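Local coordinates for acyl-CoA dehydrogenase domain protein Tcur3481 (Thermomonospora curvata, PDB 6WY9) that binds FAD and probably acts as an acyl-CoA dehydrogenase, a flavoenzyme that oxidises the alpha-beta carbon bond of coenzyme A thioesters, at residues 55-60 against 93-98; 98-103 against 213-218; 120-125 against 149-154; 141-146 against 207-212. One frame throughout, in Å; residues are numbered along the deposited sequence.

Contact 1: 55-60 against 93-98; sequences VALPEA and AALAIA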
loop_
_atom_site.group_PDB
_atom_site.type_symbol
_atom_site.label_atom_id
_atom_site.label_comp_id
_atom_site.label_asym_id
_atom_site.label_seq_id
_atom_site.Cartn_x
_atom_site.Cartn_y
_atom_site.Cartn_z
ATOM N N VAL B 55 -32.413 -9.523 20.924
ATOM C CA VAL B 55 -31.645 -10.762 20.821
ATOM C C VAL B 55 -30.334 -10.657 21.598
ATOM O O VAL B 55 -29.951 -11.597 22.301
ATOM C CB VAL B 55 -31.436 -11.158 19.339
ATOM C CG1 VAL B 55 -30.495 -10.217 18.646
ATOM C CG2 VAL B 55 -30.931 -12.560 19.254
ATOM N N ALA B 56 -29.667 -9.498 21.557
ATOM C CA ALA B 56 -28.397 -9.314 22.282
ATOM C C ALA B 56 -28.550 -8.917 23.753
ATOM O O ALA B 56 -27.540 -8.893 24.475
ATOM C CB ALA B 56 -27.535 -8.254 21.591
ATOM N N LEU B 57 -29.755 -8.601 24.221
ATOM C CA LEU B 57 -29.987 -8.037 25.550
ATOM C C LEU B 57 -30.408 -9.107 26.537
ATOM O O LEU B 57 -30.781 -10.217 26.151
ATOM C CB LEU B 57 -31.059 -6.945 25.476
ATOM C CG LEU B 57 -30.493 -5.571 25.087
ATOM C CD1 LEU B 57 -29.527 -5.750 23.971
ATOM C CD2 LEU B 57 -31.587 -4.632 24.642
ATOM N N PRO B 58 -30.410 -8.793 27.840
ATOM C CA PRO B 58 -30.640 -9.836 28.839
ATOM C C PRO B 58 -32.075 -10.349 28.840
ATOM O O PRO B 58 -33.024 -9.657 28.457
ATOM C CB PRO B 58 -30.316 -9.133 30.174
ATOM C CG PRO B 58 -29.646 -7.837 29.790
ATOM C CD PRO B 58 -30.229 -7.475 28.481
ATOM N N GLU B 59 -32.224 -11.578 29.332
ATOM C CA GLU B 59 -33.549 -12.177 29.452
ATOM C C GLU B 59 -34.422 -11.415 30.440
ATOM O O GLU B 59 -35.617 -11.220 30.192
ATOM C CB GLU B 59 -33.424 -13.647 29.863
ATOM C CG GLU B 59 -32.849 -14.554 28.763
ATOM C CD GLU B 59 -32.760 -16.010 29.197
ATOM O OE1 GLU B 59 -32.824 -16.280 30.413
ATOM O OE2 GLU B 59 -32.629 -16.888 28.324
ATOM N N ALA B 60 -33.852 -10.968 31.568
ATOM C CA ALA B 60 -34.655 -10.230 32.541
ATOM C C ALA B 60 -35.312 -8.985 31.944
ATOM O O ALA B 60 -36.307 -8.510 32.495
ATOM C CB ALA B 60 -33.808 -9.853 33.761
ATOM N N ALA B 93 -25.253 1.190 23.667
ATOM C CA ALA B 93 -25.630 1.849 24.917
ATOM C C ALA B 93 -26.377 0.885 25.819
ATOM O O ALA B 93 -26.151 0.859 27.038
ATOM C CB ALA B 93 -26.477 3.093 24.644
ATOM N N ALA B 94 -27.257 0.054 25.234
ATOM C CA ALA B 94 -28.061 -0.837 26.067
ATOM C C ALA B 94 -27.198 -1.921 26.701
ATOM O O ALA B 94 -27.432 -2.320 27.852
ATOM C CB ALA B 94 -29.205 -1.456 25.244
ATOM N N LEU B 95 -26.224 -2.439 25.947
ATOM C CA LEU B 95 -25.287 -3.402 26.512
ATOM C C LEU B 95 -24.431 -2.774 27.608
ATOM O O LEU B 95 -24.128 -3.431 28.610
ATOM C CB LEU B 95 -24.412 -3.996 25.401
ATOM C CG LEU B 95 -25.086 -4.987 24.451
ATOM C CD1 LEU B 95 -24.035 -5.480 23.388
ATOM C CD2 LEU B 95 -25.626 -6.139 25.249
ATOM N N ALA B 96 -24.042 -1.501 27.455
ATOM C CA ALA B 96 -23.349 -0.802 28.542
ATOM C C ALA B 96 -24.225 -0.715 29.786
ATOM O O ALA B 96 -23.737 -0.863 30.919
ATOM C CB ALA B 96 -22.937 0.602 28.102
ATOM N N ILE B 97 -25.523 -0.448 29.602
ATOM C CA ILE B 97 -26.413 -0.387 30.763
ATOM C C ILE B 97 -26.560 -1.764 31.378
ATOM O O ILE B 97 -26.595 -1.929 32.612
ATOM C CB ILE B 97 -27.787 0.192 30.376
ATOM C CG1 ILE B 97 -27.646 1.686 30.077
ATOM C CG2 ILE B 97 -28.792 -0.033 31.536
ATOM C CD1 ILE B 97 -28.791 2.265 29.241
ATOM N N ALA B 98 -26.701 -2.771 30.524
ATOM C CA ALA B 98 -26.943 -4.114 31.028
ATOM C C ALA B 98 -25.770 -4.576 31.866
ATOM O O ALA B 98 -25.954 -5.191 32.914
ATOM C CB ALA B 98 -27.199 -5.069 29.863
#

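Contact 2: 98-103 against 213-218; sequences AEHGTA and PAALPW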
loop_
_atom_site.group_PDB
_atom_site.type_symbol
_atom_site.label_atom_id
_atom_site.label_comp_id
_atom_site.label_asym_id
_atom_site.label_seq_id
_atom_site.Cartn_x
_atom_site.Cartn_y
_atom_site.Cartn_z
ATOM N N ALA B 98 -26.701 -2.771 30.524
ATOM C CA ALA B 98 -26.943 -4.114 31.028
ATOM C C ALA B 98 -25.770 -4.576 31.866
ATOM O O ALA B 98 -25.954 -5.191 32.914
ATOM C CB ALA B 98 -27.199 -5.069 29.863
ATOM N N GLU B 99 -24.556 -4.230 31.455
ATOM C CA GLU B 99 -23.382 -4.753 32.117
ATOM C C GLU B 99 -22.807 -3.825 33.176
ATOM O O GLU B 99 -22.032 -4.287 34.018
ATOM C CB GLU B 99 -22.303 -5.062 31.074
ATOM C CG GLU B 99 -21.109 -5.810 31.660
ATOM C CD GLU B 99 -21.282 -7.334 31.716
ATOM O OE1 GLU B 99 -20.357 -8.008 32.221
ATOM O OE2 GLU B 99 -22.318 -7.855 31.244
ATOM N N HIS B 100 -23.133 -2.530 33.146
ATOM C CA HIS B 100 -22.517 -1.571 34.058
ATOM C C HIS B 100 -23.510 -0.621 34.703
ATOM O O HIS B 100 -23.091 0.246 35.484
ATOM C CB HIS B 100 -21.455 -0.738 33.340
ATOM C CG HIS B 100 -20.362 -1.553 32.729
ATOM N ND1 HIS B 100 -19.264 -1.985 33.447
ATOM C CD2 HIS B 100 -20.205 -2.027 31.474
ATOM C CE1 HIS B 100 -18.471 -2.679 32.647
ATOM N NE2 HIS B 100 -19.020 -2.714 31.446
ATOM N N GLY B 101 -24.828 -0.771 34.426
ATOM C CA GLY B 101 -25.809 0.137 34.976
ATOM C C GLY B 101 -26.304 -0.269 36.353
ATOM O O GLY B 101 -26.087 -1.393 36.798
ATOM N N THR B 102 -26.944 0.688 37.028
ATOM C CA THR B 102 -27.713 0.403 38.233
ATOM C C THR B 102 -29.011 -0.323 37.873
ATOM O O THR B 102 -29.415 -0.398 36.705
ATOM C CB THR B 102 -28.068 1.690 38.983
ATOM O OG1 THR B 102 -28.985 2.469 38.200
ATOM C CG2 THR B 102 -26.822 2.521 39.279
ATOM N N ALA B 103 -29.674 -0.847 38.901
ATOM C CA ALA B 103 -31.003 -1.418 38.721
ATOM C C ALA B 103 -31.932 -0.416 38.052
ATOM O O ALA B 103 -32.609 -0.740 37.073
ATOM C CB ALA B 103 -31.567 -1.875 40.065
ATOM N N PRO B 213 -17.712 1.861 37.388
ATOM C CA PRO B 213 -16.370 2.407 37.118
ATOM C C PRO B 213 -15.721 1.892 35.848
ATOM O O PRO B 213 -14.878 2.582 35.266
ATOM C CB PRO B 213 -15.555 1.961 38.347
ATOM C CG PRO B 213 -16.548 1.500 39.361
ATOM C CD PRO B 213 -17.756 1.050 38.614
ATOM N N ALA B 214 -16.039 0.681 35.424
ATOM C CA ALA B 214 -15.428 0.121 34.229
ATOM C C ALA B 214 -16.230 0.417 32.956
ATOM O O ALA B 214 -15.871 -0.068 31.883
ATOM C CB ALA B 214 -15.245 -1.390 34.408
ATOM N N ALA B 215 -17.287 1.229 33.044
ATOM C CA ALA B 215 -18.197 1.372 31.912
ATOM C C ALA B 215 -17.512 1.981 30.697
ATOM O O ALA B 215 -17.776 1.559 29.566
ATOM C CB ALA B 215 -19.410 2.213 32.295
ATOM N N LEU B 216 -16.647 2.982 30.906
ATOM C CA LEU B 216 -16.111 3.723 29.742
ATOM C C LEU B 216 -15.198 2.850 28.906
ATOM O O LEU B 216 -15.458 2.690 27.696
ATOM C CB LEU B 216 -15.400 4.997 30.207
ATOM C CG LEU B 216 -14.777 5.754 29.006
ATOM C CD1 LEU B 216 -15.775 5.986 27.900
ATOM C CD2 LEU B 216 -14.113 7.103 29.382
ATOM N N PRO B 217 -14.119 2.270 29.445
ATOM C CA PRO B 217 -13.253 1.456 28.569
ATOM C C PRO B 217 -13.995 0.261 28.002
ATOM O O PRO B 217 -13.755 -0.122 26.857
ATOM C CB PRO B 217 -12.082 1.036 29.478
ATOM C CG PRO B 217 -12.442 1.541 30.905
ATOM C CD PRO B 217 -13.821 2.102 30.881
ATOM N N TRP B 218 -14.910 -0.337 28.779
ATOM C CA TRP B 218 -15.720 -1.432 28.251
ATOM C C TRP B 218 -16.565 -0.973 27.063
ATOM O O TRP B 218 -16.644 -1.645 26.019
ATOM C CB TRP B 218 -16.607 -1.971 29.356
ATOM C CG TRP B 218 -17.245 -3.242 29.066
ATOM C CD1 TRP B 218 -16.752 -4.481 29.343
ATOM C CD2 TRP B 218 -18.540 -3.435 28.498
ATOM N NE1 TRP B 218 -17.658 -5.444 28.963
ATOM C CE2 TRP B 218 -18.765 -4.826 28.440
ATOM C CE3 TRP B 218 -19.528 -2.571 28.023
ATOM C CZ2 TRP B 218 -19.941 -5.374 27.932
ATOM C CZ3 TRP B 218 -20.702 -3.121 27.519
ATOM C CH2 TRP B 218 -20.897 -4.506 27.485
HETATM O O HOH W 1 -18.372 -0.926 35.997
#

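Contact 3: 120-125 against 149-154; sequences TVALEE and GTKAVV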
loop_
_atom_site.group_PDB
_atom_site.type_symbol
_atom_site.label_atom_id
_atom_site.label_comp_id
_atom_site.label_asym_id
_atom_site.label_seq_id
_atom_site.Cartn_x
_atom_site.Cartn_y
_atom_site.Cartn_z
ATOM N N THR B 120 -28.545 6.869 22.311
ATOM C CA THR B 120 -27.329 7.022 21.526
ATOM C C THR B 120 -26.179 7.220 22.500
ATOM O O THR B 120 -26.367 7.288 23.718
ATOM C CB THR B 120 -27.453 8.170 20.496
ATOM O OG1 THR B 120 -26.252 8.244 19.722
ATOM C CG2 THR B 120 -27.711 9.525 21.203
ATOM N N VAL B 121 -24.968 7.266 21.945
ATOM C CA VAL B 121 -23.764 7.434 22.738
ATOM C C VAL B 121 -22.996 8.634 22.203
ATOM O O VAL B 121 -22.899 8.831 20.981
ATOM C CB VAL B 121 -22.903 6.161 22.706
ATOM C CG1 VAL B 121 -23.747 5.017 23.210
ATOM C CG2 VAL B 121 -22.388 5.860 21.257
ATOM N N ALA B 122 -22.441 9.408 23.128
ATOM C CA ALA B 122 -21.701 10.638 22.858
ATOM C C ALA B 122 -20.290 10.393 23.384
ATOM O O ALA B 122 -19.975 10.684 24.535
ATOM C CB ALA B 122 -22.382 11.856 23.522
ATOM N N LEU B 123 -19.446 9.828 22.515
ATOM C CA LEU B 123 -18.120 9.360 22.865
ATOM C C LEU B 123 -17.040 10.195 22.213
ATOM O O LEU B 123 -15.866 9.930 22.455
ATOM C CB LEU B 123 -17.959 7.874 22.444
ATOM C CG LEU B 123 -19.004 6.921 23.048
ATOM C CD1 LEU B 123 -18.804 5.496 22.510
ATOM C CD2 LEU B 123 -18.808 6.958 24.580
ATOM N N GLU B 124 -17.395 11.181 21.372
ATOM C CA GLU B 124 -16.387 11.934 20.643
ATOM C C GLU B 124 -16.466 13.431 20.929
ATOM O O GLU B 124 -17.521 13.957 21.304
ATOM C CB GLU B 124 -16.517 11.661 19.140
ATOM C CG GLU B 124 -16.133 10.212 18.793
ATOM C CD GLU B 124 -16.431 9.889 17.316
ATOM O OE1 GLU B 124 -17.618 9.833 16.923
ATOM O OE2 GLU B 124 -15.456 9.736 16.542
ATOM N N GLU B 125 -15.329 14.107 20.685
ATOM C CA GLU B 125 -15.140 15.538 20.879
ATOM C C GLU B 125 -14.347 16.135 19.720
ATOM O O GLU B 125 -13.541 15.452 19.077
ATOM C CB GLU B 125 -14.424 15.860 22.233
ATOM C CG GLU B 125 -15.352 15.526 23.438
ATOM C CD GLU B 125 -14.666 15.639 24.793
ATOM O OE1 GLU B 125 -13.447 15.940 24.822
ATOM O OE2 GLU B 125 -15.344 15.407 25.821
ATOM N N GLY B 149 -19.578 20.704 29.014
ATOM C CA GLY B 149 -18.660 20.538 27.910
ATOM C C GLY B 149 -19.465 20.460 26.630
ATOM O O GLY B 149 -20.644 20.833 26.600
ATOM N N THR B 150 -18.813 19.961 25.586
ATOM C CA THR B 150 -19.460 19.745 24.295
ATOM C C THR B 150 -19.027 18.394 23.778
ATOM O O THR B 150 -17.875 17.996 23.989
ATOM C CB THR B 150 -19.037 20.785 23.279
ATOM O OG1 THR B 150 -17.622 20.703 23.191
ATOM C CG2 THR B 150 -19.376 22.183 23.747
ATOM N N LYS B 151 -19.920 17.707 23.071
ATOM C CA LYS B 151 -19.559 16.468 22.391
ATOM C C LYS B 151 -19.851 16.619 20.906
ATOM O O LYS B 151 -20.769 17.352 20.508
ATOM C CB LYS B 151 -20.327 15.255 22.936
ATOM C CG LYS B 151 -20.393 15.185 24.446
ATOM C CD LYS B 151 -18.991 14.988 25.102
ATOM C CE LYS B 151 -18.399 13.582 24.821
ATOM N NZ LYS B 151 -17.082 13.450 25.495
ATOM N N ALA B 152 -19.068 15.935 20.091
ATOM C CA ALA B 152 -19.132 16.105 18.649
ATOM C C ALA B 152 -19.982 15.019 17.993
ATOM O O ALA B 152 -19.826 13.828 18.284
ATOM C CB ALA B 152 -17.709 16.073 18.050
ATOM N N VAL B 153 -20.809 15.433 17.024
ATOM C CA VAL B 153 -21.401 14.516 16.053
ATOM C C VAL B 153 -21.931 13.264 16.741
ATOM O O VAL B 153 -21.565 12.131 16.395
ATOM C CB VAL B 153 -20.421 14.135 14.906
ATOM C CG1 VAL B 153 -20.186 15.325 13.946
ATOM C CG2 VAL B 153 -19.082 13.539 15.402
ATOM N N VAL B 154 -22.841 13.459 17.675
ATOM C CA VAL B 154 -23.537 12.346 18.311
ATOM C C VAL B 154 -24.464 11.685 17.302
ATOM O O VAL B 154 -25.315 12.369 16.718
ATOM C CB VAL B 154 -24.323 12.858 19.531
ATOM C CG1 VAL B 154 -25.104 11.722 20.177
ATOM C CG2 VAL B 154 -23.341 13.547 20.475
HETATM O O HOH W 2 -15.070 12.196 24.042
HETATM O O HOH W 3 -19.928 12.084 20.468
HETATM O O HOH W 4 -19.966 10.653 18.105
#

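Contact 4: 141-146 against 207-212; sequences DGDGWR and PARALG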
loop_
_atom_site.group_PDB
_atom_site.type_symbol
_atom_site.label_atom_id
_atom_site.label_comp_id
_atom_site.label_asym_id
_atom_site.label_seq_id
_atom_site.Cartn_x
_atom_site.Cartn_y
_atom_site.Cartn_z
ATOM N N ASP B 141 -22.695 16.051 42.470
ATOM C CA ASP B 141 -23.810 16.850 42.972
ATOM C C ASP B 141 -24.728 15.897 43.735
ATOM O O ASP B 141 -25.544 15.207 43.119
ATOM C CB ASP B 141 -24.529 17.546 41.823
ATOM C CG ASP B 141 -25.505 18.602 42.296
ATOM O OD1 ASP B 141 -25.646 18.780 43.523
ATOM O OD2 ASP B 141 -26.130 19.255 41.432
ATOM N N GLY B 142 -24.582 15.857 45.060
ATOM C CA GLY B 142 -25.256 14.825 45.826
ATOM C C GLY B 142 -24.846 13.458 45.322
ATOM O O GLY B 142 -23.676 13.213 45.003
ATOM N N ASP B 143 -25.820 12.553 45.217
ATOM C CA ASP B 143 -25.580 11.246 44.610
ATOM C C ASP B 143 -25.642 11.280 43.081
ATOM O O ASP B 143 -25.690 10.220 42.445
ATOM C CB ASP B 143 -26.568 10.211 45.163
ATOM C CG ASP B 143 -28.007 10.698 45.139
ATOM O OD1 ASP B 143 -28.921 9.848 45.219
ATOM O OD2 ASP B 143 -28.226 11.925 45.031
ATOM N N GLY B 144 -25.631 12.468 42.482
ATOM C CA GLY B 144 -25.604 12.579 41.042
ATOM C C GLY B 144 -24.414 13.367 40.541
ATOM O O GLY B 144 -23.423 13.568 41.258
ATOM N N TRP B 145 -24.519 13.846 39.311
ATOM C CA TRP B 145 -23.428 14.541 38.652
ATOM C C TRP B 145 -24.001 15.659 37.800
ATOM O O TRP B 145 -25.142 15.585 37.337
ATOM C CB TRP B 145 -22.606 13.583 37.765
ATOM C CG TRP B 145 -21.982 12.482 38.537
ATOM C CD1 TRP B 145 -22.579 11.339 38.955
ATOM C CD2 TRP B 145 -20.639 12.431 39.006
ATOM N NE1 TRP B 145 -21.691 10.573 39.662
ATOM C CE2 TRP B 145 -20.489 11.219 39.707
ATOM C CE3 TRP B 145 -19.545 13.294 38.899
ATOM C CZ2 TRP B 145 -19.293 10.848 40.315
ATOM C CZ3 TRP B 145 -18.349 12.923 39.495
ATOM C CH2 TRP B 145 -18.235 11.709 40.198
ATOM N N ARG B 146 -23.185 16.687 37.570
ATOM C CA ARG B 146 -23.478 17.656 36.524
ATOM C C ARG B 146 -22.314 17.719 35.547
ATOM O O ARG B 146 -21.148 17.786 35.961
ATOM C CB ARG B 146 -23.785 19.022 37.126
ATOM C CG ARG B 146 -25.027 18.974 37.957
ATOM C CD ARG B 146 -25.477 20.335 38.377
ATOM N NE ARG B 146 -26.674 20.256 39.205
ATOM C CZ ARG B 146 -27.912 20.241 38.727
ATOM N NH1 ARG B 146 -28.953 20.173 39.553
ATOM N NH2 ARG B 146 -28.114 20.303 37.425
ATOM N N PRO B 207 -27.754 17.530 34.537
ATOM C CA PRO B 207 -27.865 16.426 35.504
ATOM C C PRO B 207 -27.606 15.074 34.850
ATOM O O PRO B 207 -28.053 14.810 33.724
ATOM C CB PRO B 207 -29.307 16.541 36.005
ATOM C CG PRO B 207 -29.702 17.951 35.698
ATOM C CD PRO B 207 -28.989 18.325 34.441
ATOM N N ALA B 208 -26.866 14.218 35.560
ATOM C CA ALA B 208 -26.530 12.902 35.022
ATOM C C ALA B 208 -26.312 11.917 36.152
ATOM O O ALA B 208 -26.079 12.299 37.301
ATOM C CB ALA B 208 -25.273 12.914 34.143
ATOM N N ARG B 209 -26.354 10.638 35.789
ATOM C CA ARG B 209 -26.156 9.532 36.713
ATOM C C ARG B 209 -25.043 8.657 36.169
ATOM O O ARG B 209 -25.034 8.334 34.977
ATOM C CB ARG B 209 -27.430 8.703 36.858
ATOM C CG ARG B 209 -28.669 9.514 37.167
ATOM C CD ARG B 209 -28.581 10.090 38.562
ATOM N NE ARG B 209 -28.603 9.042 39.577
ATOM C CZ ARG B 209 -28.719 9.264 40.887
ATOM N NH1 ARG B 209 -28.827 10.504 41.348
ATOM N NH2 ARG B 209 -28.730 8.243 41.735
ATOM N N ALA B 210 -24.111 8.265 37.031
ATOM C CA ALA B 210 -22.975 7.477 36.567
ATOM C C ALA B 210 -23.364 6.023 36.304
ATOM O O ALA B 210 -24.259 5.463 36.954
ATOM C CB ALA B 210 -21.838 7.539 37.594
ATOM N N LEU B 211 -22.690 5.414 35.322
ATOM C CA LEU B 211 -22.573 3.962 35.241
ATOM C C LEU B 211 -21.371 3.520 36.087
ATOM O O LEU B 211 -20.589 4.342 36.571
ATOM C CB LEU B 211 -22.426 3.487 33.787
ATOM C CG LEU B 211 -23.675 3.448 32.903
ATOM C CD1 LEU B 211 -24.167 4.871 32.675
ATOM C CD2 LEU B 211 -23.410 2.740 31.518
ATOM N N GLY B 212 -21.220 2.212 36.281
ATOM C CA GLY B 212 -20.108 1.674 37.043
ATOM C C GLY B 212 -18.724 2.070 36.534
ATOM O O GLY B 212 -18.539 2.535 35.401
HETATM O O HOH W 5 -24.613 8.854 39.800
#

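Contact 1: 55-60 against 93-98
Leu57 and Leu95 meet through methyl groups, CD1 of the first lying 4.1 Å from CD2 of the second, with the two side chains slanting past each other. The other Leu57 branch, CD2, comes to rest 4.0 Å from CB of Ala94, so the fork of this leucine spans two successive positions of the helix. A further apolar pair lies one turn on, where CG of Pro58 lies 3.7 Å from CB of Ala98, with CD a little farther. Alanines at 94 and 98 probably allow the irregular chain to come this close, an instance of a loop packed on alanines spaced four apart along a helix. The setting is the N-terminal helical region of the acyl-CoA dehydrogenase fold, where the connection between helices 41-49 and 67-80 lies against helix 87-100. Polar atoms enter once: CD2 of Leu95 sits 3.4 Å from the carbonyl oxygen of Ala56. With its CG opposite the carbonyl carbon (chi1 -73°), Leu95 swings toward the loop although its CB does not face it. Val112 and Val113 of helix 109-113 also touch Leu57, and Leu71 of helix 67-80 packs on both Ala56 and Leu95.

Contact 2: 98-103 against 213-218
His100 and Ala215 bring their CA atoms to 5.7 Å, where helix 87-100 approaches the first turn of helix 215-248. The imidazole of His100 lies on the backbone at that helix start: the CA of Ala215 sits over the ring centre in a CH-pi contact, 3.8 Å from the centroid. Glu99 closes the opposite face with its own CG, placed toward the rim, and the ring is thereby sandwiched. Its edge is turned to the indole of Trp218 in an edge-to-face pair, the ring planes 67° apart and the His100 centroid 4.4 Å from that of the five-membered ring. The approach is tight, NE2 of His100 coming to 3.0 Å from CG of Trp218.

In the acyl-CoA dehydrogenase fold this is a junction between the N-terminal helical region and the long first helix of the C-terminal helical bundle, two parts separated along the chain by the beta domain. Ala214 occupies the N-cap position of that helix, and water 1 accepts its backbone N-H at 2.9 Å while also bonding ND1 of His100. On the same face of the indole as NE2, CB of Glu99 lies over the six-membered ring, 4.2 Å from its centroid. Glu99 carries its CG opposite the backbone N (chi1 -171°) and then bends at chi2, which lays its carboxylate almost parallel to the indole plane. Behind the junction, Leu175 of strand 172-179 packs on Ala215.

Contact 3: 120-125 against 149-154
Lys151 reaches Glu125 in a salt bridge, NZ standing 2.6 Å from OE2. The ammonium comes from the anti side of the carboxylate and lies 35° out of its plane. To get there the lysine bends at both chi2 and chi3, which folds its chain back across Ala122 and sets CE 3.3 Å from the Ala122 carbonyl oxygen. Beside it, the N-H of Ala152 makes a nearly straight bond of 2.8 Å to the carbonyl oxygen of Glu124, entering from above the carbonyl plane. At the other end Val154 lays its two methyls along one face of the strand, CG1 against CG2 of Thr120 and CG2 at 3.6 Å from CB of Ala122.

Farther out, NZ of Lys151 gains water 2 and the carbonyl of Ser166, and backbone N-H groups of Gly135 and Cys136 hold the Glu125 carboxylate. A methionine in place of Lys151 would probably deprive Glu125 of its cationic mate and leave the Ser166 carbonyl without this donor. Glu124 reaches the subunit interface, with OE2 bonded to the Leu344 N-H and salt-bridged to a basic side chain of a neighbouring subunit. Val153, with positive phi, and Val154 together face Gly199 in a G1 beta bulge, an irregularity in strand 144-154 within the beta domain characteristic of acyl-CoA dehydrogenases.

Contact 4: 141-146 against 207-212
Trp145 and Ala208 form an antiparallel hydrogen-bonded pair, joined by two backbone bonds: Trp145 N to Ala208 O at 3.0 Å and Ala208 N to Trp145 O at 2.8 Å. The next pair, Arg146 with Pro207, is non-hydrogen-bonded, and there CA of Pro207 turns a C-H to O of Trp145. Water 5 extends the ladder by linking the Asp143 carbonyl to the N-H of Ala210.

Charged groups border the strands. NE of Arg146 is salt-bridged to OD2 of Asp141, while its NH2 bonds the carbonyl of Ala205 and lies 3.3 Å from CG of Pro207. Cutting Arg146 back to an alanine is likely to cost Asp141 this counter-charge and the Ala205 carbonyl this donor, and to bare part of the Pro207 ring. Arg209, bent at chi2 (-69°) and chi3, curls back so that the Asp143 carbonyl oxygen sits over one face of its guanidinium; the salt bridge from its NH2 to OD1 of Asp143 is long, at 3.8 Å, with the two planar groups nearly perpendicular.

Apolar contact comes from the indole of Trp145, whose CD1 is 4.1 Å from CB of Ala210, and from Phe176, which pairs edge-to-face with that indole.

Gly142 and Asp143 are the central residues of a type II' turn from Asp141 to Gly144, closed by Gly144 N to Asp141 O, with the return bond Asp141 N to Gly144 O. The arrangement is a tight beta hairpin, strands 137-141 and 144-154, with strand 206-210 added antiparallel along its second arm.

The four contacts show how one chain ties helical and beta regions together. Contacts 1 and 2 share helix 87-100 and the residue Ala98, their centres about 11 Å apart, and come in series. Contacts 3 and 4 both use strand 144-154, about 18 Å apart between centres, and cross along the chain. Each lies within the loop that contact 2 closes, so the beta domain is held between a helix before it and one after it. Contact 2 joins contact 4 through a probable hydrogen bond from Gly212 N to His100 O, and Ala93 packs contact 1 on Val121 of contact 3. All four lie away from the flavin site.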